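Local coordinates for protein DNA-entry nuclease (Competence-specific nuclease) (Streptococcus agalactiae ILRI112, PDB 4QGO) that probably cleaves DNA without sequence specificity, as a nuclease of the His-Me finger (beta-beta-alpha) superfamily, at residues Ser11-Phe14 / Gln15-Lys19; Arg161-Asp165 / Gln166-Val170. The protein carries 1 engineered substitution. One frame throughout, in Å; residues are numbered along the deposited sequence. Where two conformers were deposited one is given.

The two contacts illustrate how opposite ends of helices are finished. Contact 1 is the N-capped first two turns of helix 12-22, and contact 2 is the Schellman-closed C-terminus of helix 153-165; their centres lie about 33 Å apart, on opposite sides of the chain's centre. Neither is wholly core or wholly surface: each sets buried apolar residues (Phe14 and Leu18; Ala163, Val164 and Val170) beside exposed polar ones. The chemistry differs with position. At 11-19 side chains serve the start of the helix, through a serine cap, an amide pair and waters. At 161-170 backbone amides donate to the last carbonyls of the helix, and a small apolar cluster leads into strand 170-177.

Contact 1: Ser11-Phe14 / Gln15-Lys19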
loop_
_atom_site.group_PDB
_atom_site.type_symbol
_atom_site.label_atom_id
_atom_site.label_comp_id
_atom_site.label_asym_id
_atom_site.label_seq_id
_atom_site.Cartn_x
_atom_site.Cartn_y
_atom_site.Cartn_z
ATOM N N SER A 11 -5.342 9.477 15.475
ATOM C CA SER A 11 -5.045 9.381 16.904
ATOM C C SER A 11 -3.557 9.503 17.218
ATOM O O SER A 11 -2.702 9.262 16.364
ATOM C CB SER A 11 -5.567 8.069 17.484
ATOM O OG SER A 11 -4.746 6.990 17.071
ATOM N N GLN A 12 -3.263 9.883 18.459
ATOM C CA GLN A 12 -1.891 9.929 18.940
ATOM C C GLN A 12 -1.258 8.548 18.837
ATOM O O GLN A 12 -0.108 8.412 18.419
ATOM C CB GLN A 12 -1.851 10.411 20.394
ATOM C CG GLN A 12 -0.450 10.536 20.959
ATOM C CD GLN A 12 0.367 11.590 20.243
ATOM O OE1 GLN A 12 0.040 12.776 20.283
ATOM N NE2 GLN A 12 1.432 11.161 19.574
ATOM N N GLU A 13 -2.026 7.527 19.202
ATOM C CA GLU A 13 -1.544 6.152 19.177
ATOM C C GLU A 13 -1.136 5.727 17.764
ATOM O O GLU A 13 -0.058 5.156 17.572
ATOM C CB GLU A 13 -2.585 5.181 19.740
ATOM C CG GLU A 13 -2.037 3.775 19.915
ATOM C CD GLU A 13 -2.983 2.866 20.674
ATOM O OE1 GLU A 13 -3.935 3.383 21.298
ATOM O OE2 GLU A 13 -2.780 1.634 20.641
ATOM N N PHE A 14 -1.988 6.022 16.783
ATOM C CA PHE A 14 -1.634 5.728 15.400
ATOM C C PHE A 14 -0.332 6.424 15.029
ATOM O O PHE A 14 0.563 5.815 14.428
ATOM C CB PHE A 14 -2.742 6.156 14.428
ATOM C CG PHE A 14 -2.461 5.765 13.004
ATOM C CD1 PHE A 14 -1.614 6.531 12.215
ATOM C CD2 PHE A 14 -3.026 4.618 12.466
ATOM C CE1 PHE A 14 -1.325 6.157 10.926
ATOM C CE2 PHE A 14 -2.735 4.245 11.172
ATOM C CZ PHE A 14 -1.896 5.013 10.408
ATOM N N GLN A 15 -0.231 7.703 15.376
ATOM C CA GLN A 15 0.947 8.484 15.022
ATOM C C GLN A 15 2.213 7.972 15.706
ATOM O O GLN A 15 3.288 7.994 15.115
ATOM C CB GLN A 15 0.724 9.976 15.312
ATOM C CG GLN A 15 -0.312 10.600 14.396
ATOM C CD GLN A 15 -0.586 12.058 14.694
ATOM O OE1 GLN A 15 0.330 12.877 14.722
ATOM N NE2 GLN A 15 -1.851 12.390 14.929
ATOM N N ASN A 16 2.082 7.500 16.944
ATOM C CA ASN A 16 3.211 6.877 17.636
ATOM C C ASN A 16 3.683 5.617 16.903
ATOM O O ASN A 16 4.884 5.398 16.708
ATOM C CB ASN A 16 2.845 6.554 19.086
ATOM C CG ASN A 16 2.715 7.800 19.946
ATOM O OD1 ASN A 16 3.105 8.894 19.538
ATOM N ND2 ASN A 16 2.172 7.636 21.151
ATOM N N ASN A 17 2.731 4.792 16.478
ATOM C CA ASN A 17 3.073 3.596 15.716
ATOM C C ASN A 17 3.757 3.960 14.401
ATOM O O ASN A 17 4.748 3.331 14.014
ATOM C CB ASN A 17 1.835 2.734 15.474
ATOM C CG ASN A 17 1.375 2.020 16.728
ATOM O OD1 ASN A 17 2.190 1.650 17.572
ATOM N ND2 ASN A 17 0.069 1.824 16.861
ATOM N N LEU A 18 3.231 4.985 13.733
ATOM C CA LEU A 18 3.821 5.472 12.491
ATOM C C LEU A 18 5.272 5.890 12.724
ATOM O O LEU A 18 6.158 5.487 11.980
ATOM C CB LEU A 18 3.001 6.634 11.920
ATOM C CG LEU A 18 3.493 7.199 10.590
ATOM C CD1 LEU A 18 3.534 6.102 9.527
ATOM C CD2 LEU A 18 2.615 8.363 10.150
ATOM N N LYS A 19 5.508 6.683 13.767
ATOM C CA LYS A 19 6.863 7.133 14.081
ATOM C C LYS A 19 7.812 5.966 14.347
ATOM O O LYS A 19 8.955 5.975 13.889
ATOM C CB LYS A 19 6.848 8.080 15.284
ATOM C CG LYS A 19 8.230 8.543 15.715
HETATM O O HOH W 1 2.376 12.858 16.840
HETATM O O HOH W 2 -1.012 0.426 19.212
#
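Gln12 and Asn16 meet one turn apart in the N-capped opening of helix 12-22, where backbone bonds such as Asn16 N to Gln12 O (2.8 Å) already set the spacing. In one of two modelled conformers, the Gln12 chain leaves with CG anti to the backbone N (chi1 -178°) and then folds at chi2, which brings its amide back over the next turn. NE2 donates to Asn16 OD1 at 2.8 Å; OD1 lies near the Gln12 amide plane, but NE2 stands above the Asn16 carbonyl plane, the two amides being turned 37° apart.

Ahead of this turn, Ser11 is the N-cap: its OG accepts from Phe14 N at 2.9 Å and turns to the carbonyls of Ala5, its strongest partner, and Val8, which must share its single proton. Gln15 starts in the other direction, CG beside its backbone N, and from there runs extended, its CG passing Ser11 O at 3.4 Å.

The buried side of the helix carries Phe14, whose ring meets Phe187 edge-to-face, and Leu18, which reaches Tyr34 and Ala205 of the main sheet. On another side, Glu13 and Asn17 run alongside each other, carboxylate and amide planes 67° apart, too far for a direct bond. A water joins them, donating to Glu13 OE2 at 2.6 Å and accepting from Asn17 ND2 at 2.9 Å.

Contact 2: Arg161-Asp165 / Gln166-Val170; sequences RKAVD and QNKRV
A Schellman motif ends helix 153-165, with Ala163 and Val164 supplying the carbonyls and Lys168 and Asn167 the amides that donate to them. Lys168 N donates to Ala163 O at 3.1 Å, and Asn167 N to Val164 O at 2.9 Å. Asn167 is the C-prime residue; its positive phi of 69° lets the chain turn back across the helix end so that both bonds can form. Ala163 O has a second donor, Gln166 N at 3.0 Å, and the two amides reach it from opposite faces of its carbonyl plane, that of Gln166 well above the plane. Gln166 N also makes a weak bond to Lys162 O. One carbonyl therefore takes up two of the amides of the turn.

Side chains pad the closure. The backbone brings Lys168 CB to 3.2 Å from Ala163 O, and a chi1 of -59°, with CG beside the backbone N, keeps CG against the same oxygen. Farther out, Lys168 CD meets Ala163 CB at 4.0 Å, the apolar contact proper to the motif, and NZ forms a salt bridge with Asp197. Val170 adds to it: its CB points toward the helix, and its CG2 branch rests against both Ala163 CB, at 4.0 Å, and Val164 CG2, at 4.1 Å. Ala163, Val164 and Val170 are buried; Ala163 also meets Leu200 of a loop, and Val164 meets Leu70 of strand 66-70.

Asp165 OD1 has partners elsewhere, Arg75 and Tyr77. A water donates to Lys168 O at 2.7 Å and more weakly to Val164 O. Paired backbone bonds around a residue of positive phi, with an apolar contact across the turn, are characteristic of a Schellman C-cap, which here turns the chain from helix 153-165 into strand 170-177 of the seven-stranded antiparallel sheet.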
loop_
_atom_site.group_PDB
_atom_site.type_symbol
_atom_site.label_atom_id
_atom_site.label_comp_id
_atom_site.label_asym_id
_atom_site.label_seq_id
_atom_site.Cartn_x
_atom_site.Cartn_y
_atom_site.Cartn_z
ATOM N N ARG A 161 0.488 4.900 -12.434
ATOM C CA ARG A 161 -0.024 4.376 -13.697
ATOM C C ARG A 161 -0.016 5.451 -14.771
ATOM O O ARG A 161 0.424 5.208 -15.901
ATOM C CB ARG A 161 -1.444 3.869 -13.468
ATOM C CG ARG A 161 -2.046 3.137 -14.622
ATOM C CD ARG A 161 -3.399 2.553 -14.250
ATOM N NE ARG A 161 -4.379 3.603 -13.986
ATOM C CZ ARG A 161 -4.928 3.832 -12.800
ATOM N NH1 ARG A 161 -4.590 3.077 -11.755
ATOM N NH2 ARG A 161 -5.813 4.815 -12.664
ATOM N N LYS A 162 -0.489 6.643 -14.427
ATOM C CA LYS A 162 -0.533 7.728 -15.400
ATOM C C LYS A 162 0.869 8.136 -15.845
ATOM O O LYS A 162 1.086 8.442 -17.021
ATOM C CB LYS A 162 -1.333 8.914 -14.855
ATOM C CG LYS A 162 -2.826 8.617 -14.815
ATOM C CD LYS A 162 -3.616 9.685 -14.085
ATOM C CE LYS A 162 -5.092 9.302 -14.024
ATOM N NZ LYS A 162 -5.922 10.389 -13.434
ATOM N N ALA A 163 1.823 8.117 -14.917
ATOM C CA ALA A 163 3.214 8.419 -15.238
ATOM C C ALA A 163 3.797 7.394 -16.206
ATOM O O ALA A 163 4.426 7.749 -17.216
ATOM C CB ALA A 163 4.041 8.487 -13.955
ATOM N N VAL A 164 3.608 6.115 -15.899
ATOM C CA VAL A 164 4.095 5.060 -16.781
ATOM C C VAL A 164 3.449 5.199 -18.160
ATOM O O VAL A 164 4.108 4.975 -19.186
ATOM C CB VAL A 164 3.818 3.653 -16.191
ATOM C CG1 VAL A 164 4.026 2.567 -17.242
ATOM C CG2 VAL A 164 4.709 3.405 -14.978
ATOM N N ASP A 165 2.186 5.616 -18.187
ATOM C CA ASP A 165 1.455 5.728 -19.448
ATOM C C ASP A 165 1.936 6.923 -20.275
ATOM O O ASP A 165 1.630 7.028 -21.470
ATOM C CB ASP A 165 -0.051 5.762 -19.183
ATOM C CG ASP A 165 -0.589 4.402 -18.755
ATOM O OD1 ASP A 165 0.165 3.416 -18.883
ATOM O OD2 ASP A 165 -1.754 4.308 -18.306
ATOM N N GLN A 166 2.667 7.821 -19.622
ATOM C CA GLN A 166 3.318 8.948 -20.287
ATOM C C GLN A 166 4.773 8.614 -20.595
ATOM O O GLN A 166 5.587 9.511 -20.814
ATOM C CB GLN A 166 3.253 10.201 -19.414
ATOM C CG GLN A 166 1.864 10.780 -19.228
ATOM C CD GLN A 166 1.845 11.915 -18.228
ATOM O OE1 GLN A 166 2.700 11.991 -17.343
ATOM N NE2 GLN A 166 0.869 12.806 -18.360
ATOM N N ASN A 167 5.091 7.321 -20.587
ATOM C CA ASN A 167 6.427 6.817 -20.918
ATOM C C ASN A 167 7.510 7.148 -19.892
ATOM O O ASN A 167 8.687 7.246 -20.227
ATOM C CB ASN A 167 6.856 7.278 -22.317
ATOM C CG ASN A 167 5.884 6.843 -23.388
ATOM O OD1 ASN A 167 5.477 5.688 -23.430
ATOM N ND2 ASN A 167 5.498 7.772 -24.255
ATOM N N LYS A 168 7.107 7.307 -18.638
ATOM C CA LYS A 168 8.075 7.541 -17.574
ATOM C C LYS A 168 8.554 6.219 -16.973
ATOM O O LYS A 168 7.851 5.207 -17.015
ATOM C CB LYS A 168 7.486 8.435 -16.490
ATOM C CG LYS A 168 7.045 9.787 -17.031
ATOM C CD LYS A 168 6.696 10.742 -15.918
ATOM C CE LYS A 168 6.070 12.009 -16.485
ATOM N NZ LYS A 168 6.967 12.662 -17.487
ATOM N N ARG A 169 9.774 6.236 -16.455
ATOM C CA ARG A 169 10.334 5.133 -15.678
ATOM C C ARG A 169 10.131 5.470 -14.209
ATOM O O ARG A 169 10.565 6.525 -13.746
ATOM C CB ARG A 169 11.829 4.986 -15.953
ATOM C CG ARG A 169 12.165 4.419 -17.327
ATOM C CD ARG A 169 12.503 2.939 -17.230
ATOM N NE ARG A 169 13.783 2.717 -16.568
ATOM C CZ ARG A 169 14.315 1.521 -16.343
ATOM N NH1 ARG A 169 13.668 0.404 -16.695
ATOM N NH2 ARG A 169 15.484 1.434 -15.735
ATOM N N VAL A 170 9.458 4.589 -13.484
ATOM C CA VAL A 170 9.123 4.882 -12.092
ATOM C C VAL A 170 9.700 3.834 -11.149
ATOM O O VAL A 170 9.351 2.661 -11.217
ATOM C CB VAL A 170 7.599 4.996 -11.883
ATOM C CG1 VAL A 170 7.311 5.362 -10.429
ATOM C CG2 VAL A 170 7.021 6.063 -12.806
HETATM O O HOH W 3 7.239 3.831 -19.242
#